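Long-range contacts in mevalonate diphosphate decarboxylase (Legionella pneumophila, PDB 3LTO), which probably catalyses the ATP-dependent decarboxylation of mevalonate diphosphate to isopentenyl diphosphate, a step in isoprenoid lipid biosynthesis: residues S37-S42 against S98-H103; A5-N10 against L117-S122; Q179-S184 against G310-L315; S135-A140 against S153-W158; D276-T281 against V288-R293. All blocks are in the same frame, centred on the assembly; numbering follows the deposited sequence.

Starting from the N terminus, the chain lays down strand 2-12, and contact 2 closes a long loop when helix 110-129 returns to pack on residues 5-10. Nested inside it, contact 1 pairs strand 31-47 with the end of strand 93-99, so sheet and helix of the N-terminal domain are tied together by two loops, one inside the other. Contact 4 follows in series, a short closure that sets the loop at 153-158 on helix 136-144. In the C-terminal domain contact 3 closes the long loop from strand 177-182 to the last modelled residues, and the hairpin of contact 5 nests within it, in the same sheet. None of the loops cross; Pro102 touching Leu315 joins contacts 1 and 3 between the domains.

Contact 1 of 5, residues S37-S42 against S98-H103; sequences SNLLSS and SNNFPH
Asn100 grips the backbone of Asn38 and Leu40 with both ends of its amide, and its side chain can be traced atom by atom. CB lies 4.0 Å from Leu40 O. From there chi1 of 69° sets CG between the backbone N and the carbonyl carbon, folding the amide over the neighbouring chain, with CG 3.3 Å from Leu40 N. OD1 then accepts from Leu40 N at 2.9 Å, the donor standing well above the carbonyl plane, whereas ND2 gives a shorter bond of 2.7 Å to Asn38 O that lies in the planes of both groups. With Asn100 N bonded to Leu40 O, side chain and main chain together take over where regular pairing stops. Just beyond, Ser41 faces Asn99 as an antiparallel non-hydrogen-bonded pair and Ser42 faces Ser98 as a hydrogen-bonded one, in the mixed sheet of the S5-related N-terminal domain. Phe101 follows the fray: its CD1 packs 4.0 Å from Leu39 CB, the two side chains crossing at about a right angle, while Asn99 CB sits over the centre of the ring. Ser41 OG turns to Ser112 of helix 110-129, and Ser42 OG is hydrogen-bonded by Gln6 of strand 2-12.

Contact 2 of 5, residues A5-N10 against L117-S122; sequences AQAPAN and LTKCAS
The peptide carbonyl of Gln6 is met in its own plane by Lys119, whose NZ donates to Gln6 O at 2.8 Å with a C=O...N angle of 157°. A second flat group, the carbonyl of Thr118 in the helix, is approached from its two faces, by Ser122 N on one and Ser122 OG on the other, so the serine folds back on its own helix while Lys119 reaches outward. The lysine arrives by a bend: chi3 of 75° breaks an otherwise extended chain, so that CD passes 4.1 Å from Ala7 CB before the ammonium group turns to the strand's edge. Its methylenes thereby pack on alanine while its charge finds a main-chain oxygen. At Ala5 the two backbones come closest. Its CB presses against the helix backbone, 3.4 Å from Cys120 N, and touches Cys120 CB at 3.6 Å; a side chain this small lets the axes approach to 6.8 Å. Gln6, whose CB points off the other way, bonds through NE2 to Ser42 of the adjoining strand. Such a helix laid nearly antiparallel on a strand, with alanines at the interface, is the layered alpha/beta packing of the S5-like domain in the GHMP kinase superfamily.

Contact 3 of 5, residues Q179-S184 against G310-L315; sequences QVIVIS and GNYDVL
Ile181 and Tyr312 form the well-packed part of this contact. Ile181 CG1 lies beside the backbone N (chi1 -65°), which turns the other branch, CG2, to the tyrosine; there it rests 3.6 Å from Tyr312 CB and meets the ring obliquely at CG and CD2. Farther along, Ile183 CG1 comes within 4.3 Å of Tyr312 CD2. Helix 258-274 backs this face through Ile263, helix 297-308 adds Leu308, and Tyr312 OH is held by the carbonyl of Asn259. Val314, paired with Ile181 in antiparallel non-hydrogen-bonded fashion, shares the same face, and its CG1 meets Gln179 CB at 4.2 Å. The backbone is regular here too: Val180 and Leu315 exchange two good bonds, Val180 N to Leu315 O at 3.0 Å and Leu315 N to Val180 O at 2.9 Å.

The looser part begins at Val182 and Asp313, where the strands diverge. Val182 N still donates to Asp313 O, yet on the return path a water intervenes, donating a hydrogen bond to Val182 O at 2.6 Å and accepting one from Asp313 N at 2.8 Å. The carboxylate of Asp313 belongs to the exposed side. Leu315, the last modelled residue, lies on the same side as Val182, but its side-chain torsions are irregular and the close approach of the two is doubtful. With main-chain bonds, one water and hydrocarbon doing the work, and no salt bridge between the segments, the chemistry implies that this edge strand is held probably by its few backbone bonds and by the apolar face of Ile181, Tyr312 and Val314.

Contact 4 of 5, residues S135-A140 against S153-W158; sequences SIDEQA and SFYAPW
Two consecutive aromatic residues, Phe154 and Tyr155, lie against the same turn of helix, meeting it in quite different ways. Tyr155 comes in across the helix to the carboxylate of Asp137, the two side chains crossing at about a right angle, and donates from OH to Asp137 OD1 at 2.6 Å. The oxygen lies at the edge of the ring, near its plane, yet the hydroxyl meets the carboxylate from above, 39° out of its plane. Phe154 instead offers a face: Ala140 CA stands 3.9 Å from the ring centroid, 20° off the normal, in a CH-pi contact. Its chi1 of -73° places CG beside the backbone N, with the ring laid over the backbone between Gln139 and Ala140. Between the two aromatics sits Ala140 CB, 3.8 Å from Phe154 CD2 and 4.1 Å from Tyr155 CE2. Ile136 CG2 fills the corresponding position a turn earlier, 4.0 Å from Phe154 CB and also touching Tyr155 CE1. Phe154 has further neighbours in Ala115 and Lys119 of helix 110-129, so it joins two helices, whereas Tyr155 also packs on strand 165-168.

Just ahead of the contact, Ser135 and Glu138 cap the helix reciprocally: Glu138 N donates to Ser135 OG at 3.2 Å, and Ser135 N to Glu138 OE1 at 3.0 Å. This is a classic capping box, starting a helix whose first turns are covered by two aromatic residues of the 153-158 loop within the S5-like N-terminal domain.

Contact 5 of 5, residues D276-T281 against V288-R293; sequences DGPVVT and VHLLYR
Val279 faces Leu291, and Thr281 faces His289, as antiparallel hydrogen-bonded pairs, with Val280 opposite Leu290 as the non-hydrogen-bonded pair between them; the strand axes approach to 4.8 Å at 157°. The side chains of Val280 and Leu290 run alongside each other on one face, CG2 to CD2 at 3.8 Å, and Val280 CG1 adds Val288 CG1 at 3.7 Å. Helix 258-274 covers this face through Ile267. Before the strand proper, Pro278 lies over one face of the Tyr292 ring, its CB 3.6 Å from the centroid and 19° off the normal, a CH-pi contact. At the open end of the hairpin, Arg293 bends at chi3 (-99°) and brings its NH2 to Asp276. That single nitrogen meets both oxygens, OD1 at 2.8 Å in a salt bridge and OD2 at 2.9 Å in a weak bond, with carboxylate and guanidinium nearly coplanar. Asp295 takes NH1, and Trp228 makes a cation-pi contact, so the guanidinium has several partners. On the other face Val279 CB and Leu291 CB touch at 4.1 Å. These features describe a beta hairpin whose open end carries an ion pair, with Arg293 shared between Asp276 and Asp295, within the antiparallel sheet of a GHMP-type C-terminal domain.

Contact 1 of 5, residues S37-S42 against S98-H103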
# COMPACT_ATOMS: atom_id res chain seq x y z
N SER A 37 2.84 5.75 -24.29
CA SER A 37 2.98 7.20 -24.39
C SER A 37 2.43 7.91 -25.63
O SER A 37 2.22 9.12 -25.61
CB SER A 37 4.45 7.57 -24.20
OG SER A 37 4.84 7.30 -22.86
N ASN A 38 2.18 7.17 -26.71
CA ASN A 38 1.65 7.80 -27.91
C ASN A 38 0.12 7.89 -27.92
O ASN A 38 -0.44 8.76 -28.58
CB ASN A 38 2.15 7.04 -29.14
CG ASN A 38 3.66 7.11 -29.29
OD1 ASN A 38 4.22 8.16 -29.64
ND2 ASN A 38 4.34 6.00 -29.01
N LEU A 39 -0.55 7.01 -27.20
CA LEU A 39 -2.01 7.04 -27.12
C LEU A 39 -2.33 7.91 -25.92
O LEU A 39 -1.98 7.58 -24.78
CB LEU A 39 -2.57 5.63 -26.94
CG LEU A 39 -2.24 4.59 -28.03
CD1 LEU A 39 -2.89 3.25 -27.68
CD2 LEU A 39 -2.73 5.08 -29.39
N LEU A 40 -3.00 9.03 -26.17
CA LEU A 40 -3.32 9.98 -25.11
C LEU A 40 -4.79 10.38 -24.99
O LEU A 40 -5.51 10.44 -25.97
CB LEU A 40 -2.51 11.28 -25.30
CG LEU A 40 -0.97 11.26 -25.28
CD1 LEU A 40 -0.43 12.57 -25.84
CD2 LEU A 40 -0.49 11.05 -23.86
N SER A 41 -5.20 10.65 -23.76
CA SER A 41 -6.55 11.12 -23.48
C SER A 41 -6.31 12.54 -23.02
O SER A 41 -5.28 12.83 -22.41
CB SER A 41 -7.22 10.30 -22.37
OG SER A 41 -7.80 9.12 -22.88
N SER A 42 -7.25 13.42 -23.31
CA SER A 42 -7.11 14.81 -22.90
C SER A 42 -8.36 15.29 -22.20
O SER A 42 -9.46 14.88 -22.52
CB SER A 42 -6.85 15.69 -24.13
OG SER A 42 -5.59 15.38 -24.70
N SER A 98 -11.27 13.99 -24.56
CA SER A 98 -10.98 13.57 -25.92
C SER A 98 -9.82 12.58 -25.95
O SER A 98 -9.08 12.46 -24.97
CB SER A 98 -10.63 14.80 -26.75
OG SER A 98 -10.34 14.44 -28.09
N ASN A 99 -9.66 11.87 -27.06
CA ASN A 99 -8.58 10.90 -27.22
C ASN A 99 -7.90 11.20 -28.54
O ASN A 99 -8.49 11.84 -29.42
CB ASN A 99 -9.10 9.47 -27.28
CG ASN A 99 -9.90 9.09 -26.07
OD1 ASN A 99 -9.44 9.22 -24.93
ND2 ASN A 99 -11.11 8.60 -26.29
N ASN A 100 -6.66 10.74 -28.71
CA ASN A 100 -5.97 10.96 -29.97
C ASN A 100 -6.06 9.69 -30.80
O ASN A 100 -5.43 9.58 -31.85
CB ASN A 100 -4.52 11.38 -29.74
CG ASN A 100 -3.66 10.28 -29.17
OD1 ASN A 100 -4.16 9.21 -28.82
ND2 ASN A 100 -2.36 10.53 -29.08
N PHE A 101 -6.83 8.73 -30.30
CA PHE A 101 -7.05 7.49 -31.02
C PHE A 101 -8.51 7.39 -31.43
O PHE A 101 -9.40 7.81 -30.69
CB PHE A 101 -6.62 6.26 -30.21
CG PHE A 101 -6.90 6.33 -28.74
CD1 PHE A 101 -6.15 7.17 -27.91
CD2 PHE A 101 -7.86 5.51 -28.16
CE1 PHE A 101 -6.36 7.17 -26.52
CE2 PHE A 101 -8.07 5.50 -26.78
CZ PHE A 101 -7.31 6.34 -25.96
N PRO A 102 -8.77 6.84 -32.63
CA PRO A 102 -10.10 6.66 -33.21
C PRO A 102 -11.11 5.92 -32.33
O PRO A 102 -10.75 5.10 -31.49
CB PRO A 102 -9.82 5.91 -34.50
CG PRO A 102 -8.63 5.08 -34.14
CD PRO A 102 -7.77 6.08 -33.41
N HIS A 103 -12.38 6.23 -32.56
CA HIS A 103 -13.46 5.60 -31.81
C HIS A 103 -13.64 4.19 -32.39
O HIS A 103 -13.86 3.22 -31.66
CB HIS A 103 -14.75 6.40 -31.99
CG HIS A 103 -15.81 6.07 -31.00
ND1 HIS A 103 -16.33 4.81 -30.85
CD2 HIS A 103 -16.45 6.85 -30.09
CE1 HIS A 103 -17.25 4.82 -29.90
NE2 HIS A 103 -17.34 6.04 -29.42

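Contact 2 of 5, residues A5-N10 against L117-S122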
# COMPACT_ATOMS: atom_id res chain seq x y z
N ALA A 5 -5.08 19.02 -19.51
CA ALA A 5 -4.09 18.01 -19.13
C ALA A 5 -4.27 16.76 -19.98
O ALA A 5 -5.35 16.52 -20.54
CB ALA A 5 -4.20 17.67 -17.64
N GLN A 6 -3.23 15.96 -20.07
CA GLN A 6 -3.27 14.73 -20.84
C GLN A 6 -2.64 13.59 -20.05
O GLN A 6 -1.88 13.82 -19.12
CB GLN A 6 -2.53 14.92 -22.17
CG GLN A 6 -3.10 16.05 -23.02
CD GLN A 6 -2.40 16.18 -24.36
OE1 GLN A 6 -1.19 16.39 -24.43
NE2 GLN A 6 -3.16 16.05 -25.44
N ALA A 7 -2.98 12.37 -20.43
CA ALA A 7 -2.44 11.20 -19.77
C ALA A 7 -2.38 10.09 -20.80
O ALA A 7 -3.18 10.03 -21.72
CB ALA A 7 -3.32 10.79 -18.60
N PRO A 8 -1.40 9.20 -20.65
CA PRO A 8 -1.23 8.08 -21.58
C PRO A 8 -2.01 6.84 -21.18
O PRO A 8 -2.37 6.65 -20.02
CB PRO A 8 0.27 7.84 -21.54
CG PRO A 8 0.59 8.09 -20.10
CD PRO A 8 -0.23 9.32 -19.75
N ALA A 9 -2.30 5.99 -22.16
CA ALA A 9 -3.00 4.75 -21.88
C ALA A 9 -1.90 3.78 -21.48
O ALA A 9 -0.71 4.08 -21.61
CB ALA A 9 -3.71 4.25 -23.12
N ASN A 10 -2.28 2.62 -20.97
CA ASN A 10 -1.28 1.64 -20.59
C ASN A 10 -1.88 0.27 -20.83
O ASN A 10 -3.10 0.12 -20.79
CB ASN A 10 -0.85 1.83 -19.13
CG ASN A 10 -1.86 1.29 -18.13
OD1 ASN A 10 -2.05 0.07 -18.01
ND2 ASN A 10 -2.52 2.19 -17.41
N LEU A 117 -8.23 13.44 -16.29
CA LEU A 117 -9.16 14.20 -15.47
C LEU A 117 -8.51 14.50 -14.11
O LEU A 117 -8.60 15.61 -13.60
CB LEU A 117 -10.46 13.42 -15.24
CG LEU A 117 -11.46 14.08 -14.27
CD1 LEU A 117 -11.73 15.51 -14.69
CD2 LEU A 117 -12.75 13.28 -14.25
N THR A 118 -7.85 13.50 -13.53
CA THR A 118 -7.21 13.70 -12.24
C THR A 118 -6.16 14.80 -12.32
O THR A 118 -6.12 15.70 -11.48
CB THR A 118 -6.52 12.41 -11.75
OG1 THR A 118 -7.49 11.37 -11.59
CG2 THR A 118 -5.83 12.67 -10.42
N LYS A 119 -5.31 14.73 -13.34
CA LYS A 119 -4.25 15.71 -13.54
C LYS A 119 -4.80 17.11 -13.79
O LYS A 119 -4.34 18.09 -13.19
CB LYS A 119 -3.35 15.28 -14.71
CG LYS A 119 -2.67 13.95 -14.43
CD LYS A 119 -2.01 13.34 -15.67
CE LYS A 119 -0.72 14.05 -16.05
NZ LYS A 119 0.02 13.26 -17.09
N CYS A 120 -5.79 17.22 -14.67
CA CYS A 120 -6.37 18.53 -14.96
C CYS A 120 -7.09 19.12 -13.74
O CYS A 120 -6.92 20.31 -13.44
CB CYS A 120 -7.35 18.42 -16.13
SG CYS A 120 -7.88 20.01 -16.79
N ALA A 121 -7.88 18.31 -13.04
CA ALA A 121 -8.60 18.80 -11.87
C ALA A 121 -7.62 19.20 -10.77
O ALA A 121 -7.84 20.18 -10.05
CB ALA A 121 -9.58 17.72 -11.35
N SER A 122 -6.54 18.43 -10.66
CA SER A 122 -5.52 18.72 -9.66
C SER A 122 -4.93 20.09 -9.90
O SER A 122 -4.74 20.87 -8.97
CB SER A 122 -4.42 17.65 -9.69
OG SER A 122 -4.88 16.45 -9.11

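Contact 3 of 5, residues Q179-S184 against G310-L315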
# COMPACT_ATOMS: atom_id res chain seq x y z
N GLN A 179 1.31 -2.57 -31.69
CA GLN A 179 0.30 -2.68 -32.75
C GLN A 179 -0.95 -3.36 -32.19
O GLN A 179 -0.87 -4.24 -31.33
CB GLN A 179 0.82 -3.50 -33.93
CG GLN A 179 2.09 -2.97 -34.55
CD GLN A 179 2.57 -3.82 -35.72
OE1 GLN A 179 2.52 -5.05 -35.66
NE2 GLN A 179 3.05 -3.17 -36.77
N VAL A 180 -2.11 -2.95 -32.71
CA VAL A 180 -3.38 -3.51 -32.28
C VAL A 180 -4.18 -4.07 -33.46
O VAL A 180 -4.47 -3.37 -34.43
CB VAL A 180 -4.26 -2.44 -31.60
CG1 VAL A 180 -5.48 -3.10 -30.98
CG2 VAL A 180 -3.45 -1.70 -30.54
N ILE A 181 -4.50 -5.36 -33.38
CA ILE A 181 -5.30 -5.99 -34.41
C ILE A 181 -6.74 -5.75 -33.99
O ILE A 181 -7.23 -6.34 -33.03
CB ILE A 181 -5.02 -7.49 -34.50
CG1 ILE A 181 -3.57 -7.71 -34.93
CG2 ILE A 181 -5.99 -8.15 -35.47
CD1 ILE A 181 -3.04 -9.09 -34.63
N VAL A 182 -7.41 -4.87 -34.72
CA VAL A 182 -8.79 -4.52 -34.41
C VAL A 182 -9.78 -5.53 -34.93
O VAL A 182 -9.92 -5.71 -36.14
CB VAL A 182 -9.14 -3.15 -35.02
CG1 VAL A 182 -10.54 -2.74 -34.60
CG2 VAL A 182 -8.10 -2.13 -34.61
N ILE A 183 -10.46 -6.21 -34.01
CA ILE A 183 -11.46 -7.19 -34.37
C ILE A 183 -12.81 -6.59 -33.99
O ILE A 183 -13.08 -6.36 -32.81
CB ILE A 183 -11.22 -8.52 -33.63
CG1 ILE A 183 -9.92 -9.15 -34.14
CG2 ILE A 183 -12.40 -9.45 -33.84
CD1 ILE A 183 -9.55 -10.44 -33.46
N SER A 184 -13.63 -6.30 -34.99
CA SER A 184 -14.94 -5.68 -34.78
C SER A 184 -15.80 -6.34 -33.70
O SER A 184 -15.87 -7.57 -33.60
CB SER A 184 -15.71 -5.65 -36.10
OG SER A 184 -14.98 -4.93 -37.08
N GLY A 310 -4.74 -7.21 -45.49
CA GLY A 310 -5.77 -7.91 -46.23
C GLY A 310 -6.64 -8.82 -45.40
O GLY A 310 -7.63 -9.36 -45.90
N ASN A 311 -6.29 -9.00 -44.13
CA ASN A 311 -7.07 -9.87 -43.25
C ASN A 311 -7.66 -9.17 -42.04
O ASN A 311 -8.81 -9.43 -41.67
CB ASN A 311 -6.20 -11.03 -42.78
CG ASN A 311 -5.57 -11.77 -43.93
OD1 ASN A 311 -6.24 -12.08 -44.91
ND2 ASN A 311 -4.28 -12.05 -43.81
N TYR A 312 -6.88 -8.30 -41.42
CA TYR A 312 -7.34 -7.58 -40.24
C TYR A 312 -6.90 -6.14 -40.31
O TYR A 312 -5.87 -5.82 -40.91
CB TYR A 312 -6.77 -8.18 -38.96
CG TYR A 312 -7.02 -9.66 -38.77
CD1 TYR A 312 -6.24 -10.61 -39.42
CD2 TYR A 312 -8.05 -10.11 -37.94
CE1 TYR A 312 -6.47 -11.97 -39.25
CE2 TYR A 312 -8.29 -11.46 -37.76
CZ TYR A 312 -7.50 -12.39 -38.42
OH TYR A 312 -7.75 -13.74 -38.24
N ASP A 313 -7.67 -5.25 -39.69
CA ASP A 313 -7.28 -3.86 -39.65
C ASP A 313 -6.25 -3.79 -38.54
O ASP A 313 -6.36 -4.50 -37.55
CB ASP A 313 -8.46 -2.95 -39.32
CG ASP A 313 -9.40 -2.74 -40.49
OD1 ASP A 313 -8.90 -2.60 -41.64
OD2 ASP A 313 -10.63 -2.72 -40.27
N VAL A 314 -5.25 -2.93 -38.72
CA VAL A 314 -4.19 -2.78 -37.72
C VAL A 314 -3.96 -1.33 -37.36
O VAL A 314 -3.97 -0.45 -38.23
CB VAL A 314 -2.86 -3.35 -38.23
CG1 VAL A 314 -1.83 -3.32 -37.12
CG2 VAL A 314 -3.05 -4.76 -38.75
N LEU A 315 -3.74 -1.06 -36.07
CA LEU A 315 -3.47 0.29 -35.61
C LEU A 315 -2.03 0.39 -35.13
O LEU A 315 -1.53 -0.63 -34.60
CB LEU A 315 -4.41 0.69 -34.48
CG LEU A 315 -5.51 1.65 -34.92
CD1 LEU A 315 -6.83 0.90 -35.03
CD2 LEU A 315 -5.61 2.81 -33.93
O HOH W 1 -9.69 -6.79 -38.44

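Contact 4 of 5, residues S135-A140 against S153-W158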
# COMPACT_ATOMS: atom_id res chain seq x y z
N SER A 135 1.41 15.51 -5.25
CA SER A 135 2.52 14.81 -5.88
C SER A 135 1.96 13.81 -6.89
O SER A 135 0.75 13.57 -6.94
CB SER A 135 3.32 14.05 -4.84
OG SER A 135 2.52 13.03 -4.27
N ILE A 136 2.85 13.22 -7.68
CA ILE A 136 2.44 12.24 -8.67
C ILE A 136 1.77 11.06 -7.96
O ILE A 136 0.70 10.61 -8.37
CB ILE A 136 3.65 11.70 -9.45
CG1 ILE A 136 4.37 12.85 -10.16
CG2 ILE A 136 3.19 10.65 -10.47
CD1 ILE A 136 3.52 13.59 -11.16
N ASP A 137 2.40 10.57 -6.90
CA ASP A 137 1.87 9.44 -6.15
C ASP A 137 0.50 9.72 -5.55
O ASP A 137 -0.36 8.84 -5.52
CB ASP A 137 2.84 9.02 -5.04
CG ASP A 137 4.17 8.52 -5.59
OD1 ASP A 137 4.29 8.34 -6.83
OD2 ASP A 137 5.10 8.30 -4.79
N GLU A 138 0.29 10.94 -5.07
CA GLU A 138 -0.99 11.28 -4.49
C GLU A 138 -2.04 11.34 -5.58
O GLU A 138 -3.19 10.96 -5.38
CB GLU A 138 -0.91 12.62 -3.78
CG GLU A 138 0.09 12.63 -2.65
CD GLU A 138 0.11 13.95 -1.90
OE1 GLU A 138 0.50 14.98 -2.49
OE2 GLU A 138 -0.27 13.94 -0.71
N GLN A 139 -1.64 11.82 -6.75
CA GLN A 139 -2.57 11.93 -7.86
C GLN A 139 -2.99 10.55 -8.36
O GLN A 139 -4.14 10.34 -8.71
CB GLN A 139 -1.93 12.74 -9.00
CG GLN A 139 -2.13 14.22 -8.83
CD GLN A 139 -1.46 15.02 -9.92
OE1 GLN A 139 -0.40 15.61 -9.70
NE2 GLN A 139 -2.06 15.03 -11.11
N ALA A 140 -2.03 9.63 -8.40
CA ALA A 140 -2.30 8.27 -8.84
C ALA A 140 -3.28 7.60 -7.89
O ALA A 140 -4.21 6.94 -8.33
CB ALA A 140 -1.00 7.46 -8.91
N SER A 153 -1.08 4.75 -15.19
CA SER A 153 -0.72 5.68 -16.26
C SER A 153 0.15 6.85 -15.81
O SER A 153 0.62 7.62 -16.63
CB SER A 153 -1.98 6.20 -16.95
OG SER A 153 -2.57 5.18 -17.74
N PHE A 154 0.35 6.96 -14.50
CA PHE A 154 1.16 8.03 -13.91
C PHE A 154 2.66 7.69 -13.89
O PHE A 154 3.47 8.47 -13.38
CB PHE A 154 0.69 8.32 -12.48
CG PHE A 154 -0.63 9.03 -12.43
CD1 PHE A 154 -0.68 10.42 -12.38
CD2 PHE A 154 -1.83 8.33 -12.50
CE1 PHE A 154 -1.90 11.10 -12.42
CE2 PHE A 154 -3.06 8.99 -12.54
CZ PHE A 154 -3.09 10.38 -12.50
N TYR A 155 3.01 6.53 -14.43
CA TYR A 155 4.41 6.10 -14.45
C TYR A 155 4.74 5.54 -15.82
O TYR A 155 3.86 5.09 -16.54
CB TYR A 155 4.62 5.03 -13.38
CG TYR A 155 4.14 5.48 -12.01
CD1 TYR A 155 4.95 6.22 -11.16
CD2 TYR A 155 2.83 5.22 -11.60
CE1 TYR A 155 4.49 6.70 -9.94
CE2 TYR A 155 2.34 5.69 -10.38
CZ TYR A 155 3.18 6.44 -9.56
OH TYR A 155 2.70 6.94 -8.37
N ALA A 156 6.03 5.57 -16.17
CA ALA A 156 6.52 5.07 -17.45
C ALA A 156 8.02 4.80 -17.34
O ALA A 156 8.70 5.38 -16.49
CB ALA A 156 6.25 6.11 -18.53
N PRO A 157 8.55 3.90 -18.20
CA PRO A 157 7.81 3.17 -19.23
C PRO A 157 7.05 1.94 -18.71
O PRO A 157 6.20 1.40 -19.41
CB PRO A 157 8.90 2.81 -20.24
CG PRO A 157 10.07 2.56 -19.35
CD PRO A 157 10.00 3.73 -18.39
N TRP A 158 7.36 1.50 -17.50
CA TRP A 158 6.67 0.35 -16.91
C TRP A 158 6.13 0.71 -15.54
O TRP A 158 6.77 1.44 -14.78
CB TRP A 158 7.61 -0.85 -16.76
CG TRP A 158 8.12 -1.40 -18.04
CD1 TRP A 158 9.27 -1.04 -18.68
CD2 TRP A 158 7.48 -2.37 -18.88
NE1 TRP A 158 9.38 -1.73 -19.87
CE2 TRP A 158 8.29 -2.55 -20.01
CE3 TRP A 158 6.29 -3.10 -18.78
CZ2 TRP A 158 7.96 -3.44 -21.04
CZ3 TRP A 158 5.95 -3.98 -19.80
CH2 TRP A 158 6.78 -4.14 -20.92

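Contact 5 of 5, residues D276-T281 against V288-R293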
# COMPACT_ATOMS: atom_id res chain seq x y z
N ASP A 276 11.19 -16.33 -32.98
CA ASP A 276 11.09 -15.02 -32.36
C ASP A 276 9.78 -14.39 -32.81
O ASP A 276 9.23 -14.76 -33.86
CB ASP A 276 12.29 -14.15 -32.78
CG ASP A 276 12.34 -12.81 -32.05
OD1 ASP A 276 11.94 -12.76 -30.87
OD2 ASP A 276 12.81 -11.82 -32.64
N GLY A 277 9.26 -13.46 -32.03
CA GLY A 277 8.01 -12.83 -32.40
C GLY A 277 7.55 -11.77 -31.42
O GLY A 277 8.34 -11.28 -30.61
N PRO A 278 6.27 -11.40 -31.46
CA PRO A 278 5.75 -10.38 -30.56
C PRO A 278 5.18 -10.92 -29.25
O PRO A 278 4.84 -12.10 -29.13
CB PRO A 278 4.66 -9.73 -31.40
CG PRO A 278 4.06 -10.92 -32.06
CD PRO A 278 5.27 -11.74 -32.50
N VAL A 279 5.10 -10.04 -28.26
CA VAL A 279 4.49 -10.40 -26.99
C VAL A 279 3.03 -10.06 -27.30
O VAL A 279 2.75 -9.06 -27.96
CB VAL A 279 5.06 -9.54 -25.85
CG1 VAL A 279 4.12 -9.58 -24.65
CG2 VAL A 279 6.44 -10.06 -25.46
N VAL A 280 2.12 -10.91 -26.83
CA VAL A 280 0.70 -10.73 -27.10
C VAL A 280 -0.17 -10.71 -25.86
O VAL A 280 0.05 -11.47 -24.92
CB VAL A 280 0.19 -11.87 -28.03
CG1 VAL A 280 -1.26 -11.63 -28.43
CG2 VAL A 280 1.09 -11.95 -29.27
N THR A 281 -1.16 -9.82 -25.86
CA THR A 281 -2.10 -9.70 -24.75
C THR A 281 -3.44 -9.23 -25.26
O THR A 281 -3.55 -8.71 -26.37
CB THR A 281 -1.70 -8.66 -23.70
OG1 THR A 281 -0.29 -8.44 -23.75
CG2 THR A 281 -2.07 -9.15 -22.34
N VAL A 288 -6.61 -7.47 -30.30
CA VAL A 288 -5.43 -8.23 -29.91
C VAL A 288 -4.23 -7.30 -29.99
O VAL A 288 -3.99 -6.68 -31.03
CB VAL A 288 -5.21 -9.45 -30.84
CG1 VAL A 288 -3.90 -10.13 -30.49
CG2 VAL A 288 -6.37 -10.44 -30.69
N HIS A 289 -3.49 -7.21 -28.89
CA HIS A 289 -2.32 -6.35 -28.83
C HIS A 289 -1.00 -7.05 -29.07
O HIS A 289 -0.72 -8.12 -28.52
CB HIS A 289 -2.26 -5.64 -27.47
CG HIS A 289 -3.43 -4.75 -27.20
ND1 HIS A 289 -3.34 -3.37 -27.24
CD2 HIS A 289 -4.73 -5.04 -26.96
CE1 HIS A 289 -4.54 -2.85 -27.02
NE2 HIS A 289 -5.40 -3.84 -26.85
N LEU A 290 -0.19 -6.42 -29.90
CA LEU A 290 1.13 -6.93 -30.22
C LEU A 290 2.16 -5.95 -29.66
O LEU A 290 1.96 -4.73 -29.72
CB LEU A 290 1.32 -7.04 -31.73
CG LEU A 290 0.37 -7.91 -32.56
CD1 LEU A 290 0.92 -8.00 -33.98
CD2 LEU A 290 0.25 -9.31 -31.94
N LEU A 291 3.24 -6.48 -29.10
CA LEU A 291 4.32 -5.68 -28.56
C LEU A 291 5.61 -6.27 -29.10
O LEU A 291 5.88 -7.46 -28.96
CB LEU A 291 4.33 -5.73 -27.02
CG LEU A 291 3.22 -4.92 -26.35
CD1 LEU A 291 3.25 -5.15 -24.85
CD2 LEU A 291 3.41 -3.45 -26.67
N TYR A 292 6.41 -5.41 -29.75
CA TYR A 292 7.67 -5.81 -30.35
C TYR A 292 8.80 -5.01 -29.75
O TYR A 292 8.59 -3.88 -29.31
CB TYR A 292 7.66 -5.52 -31.86
CG TYR A 292 6.80 -6.43 -32.71
CD1 TYR A 292 7.27 -7.66 -33.14
CD2 TYR A 292 5.54 -6.02 -33.13
CE1 TYR A 292 6.51 -8.47 -33.97
CE2 TYR A 292 4.76 -6.82 -33.96
CZ TYR A 292 5.25 -8.04 -34.38
OH TYR A 292 4.50 -8.84 -35.21
N ARG A 293 10.00 -5.59 -29.73
CA ARG A 293 11.17 -4.90 -29.22
C ARG A 293 11.57 -3.84 -30.25
O ARG A 293 11.23 -3.95 -31.43
CB ARG A 293 12.33 -5.88 -29.06
CG ARG A 293 12.19 -6.85 -27.91
CD ARG A 293 13.45 -7.67 -27.72
NE ARG A 293 13.34 -8.99 -28.33
CZ ARG A 293 13.58 -9.25 -29.61
NH1 ARG A 293 13.95 -8.28 -30.43
NH2 ARG A 293 13.40 -10.48 -30.08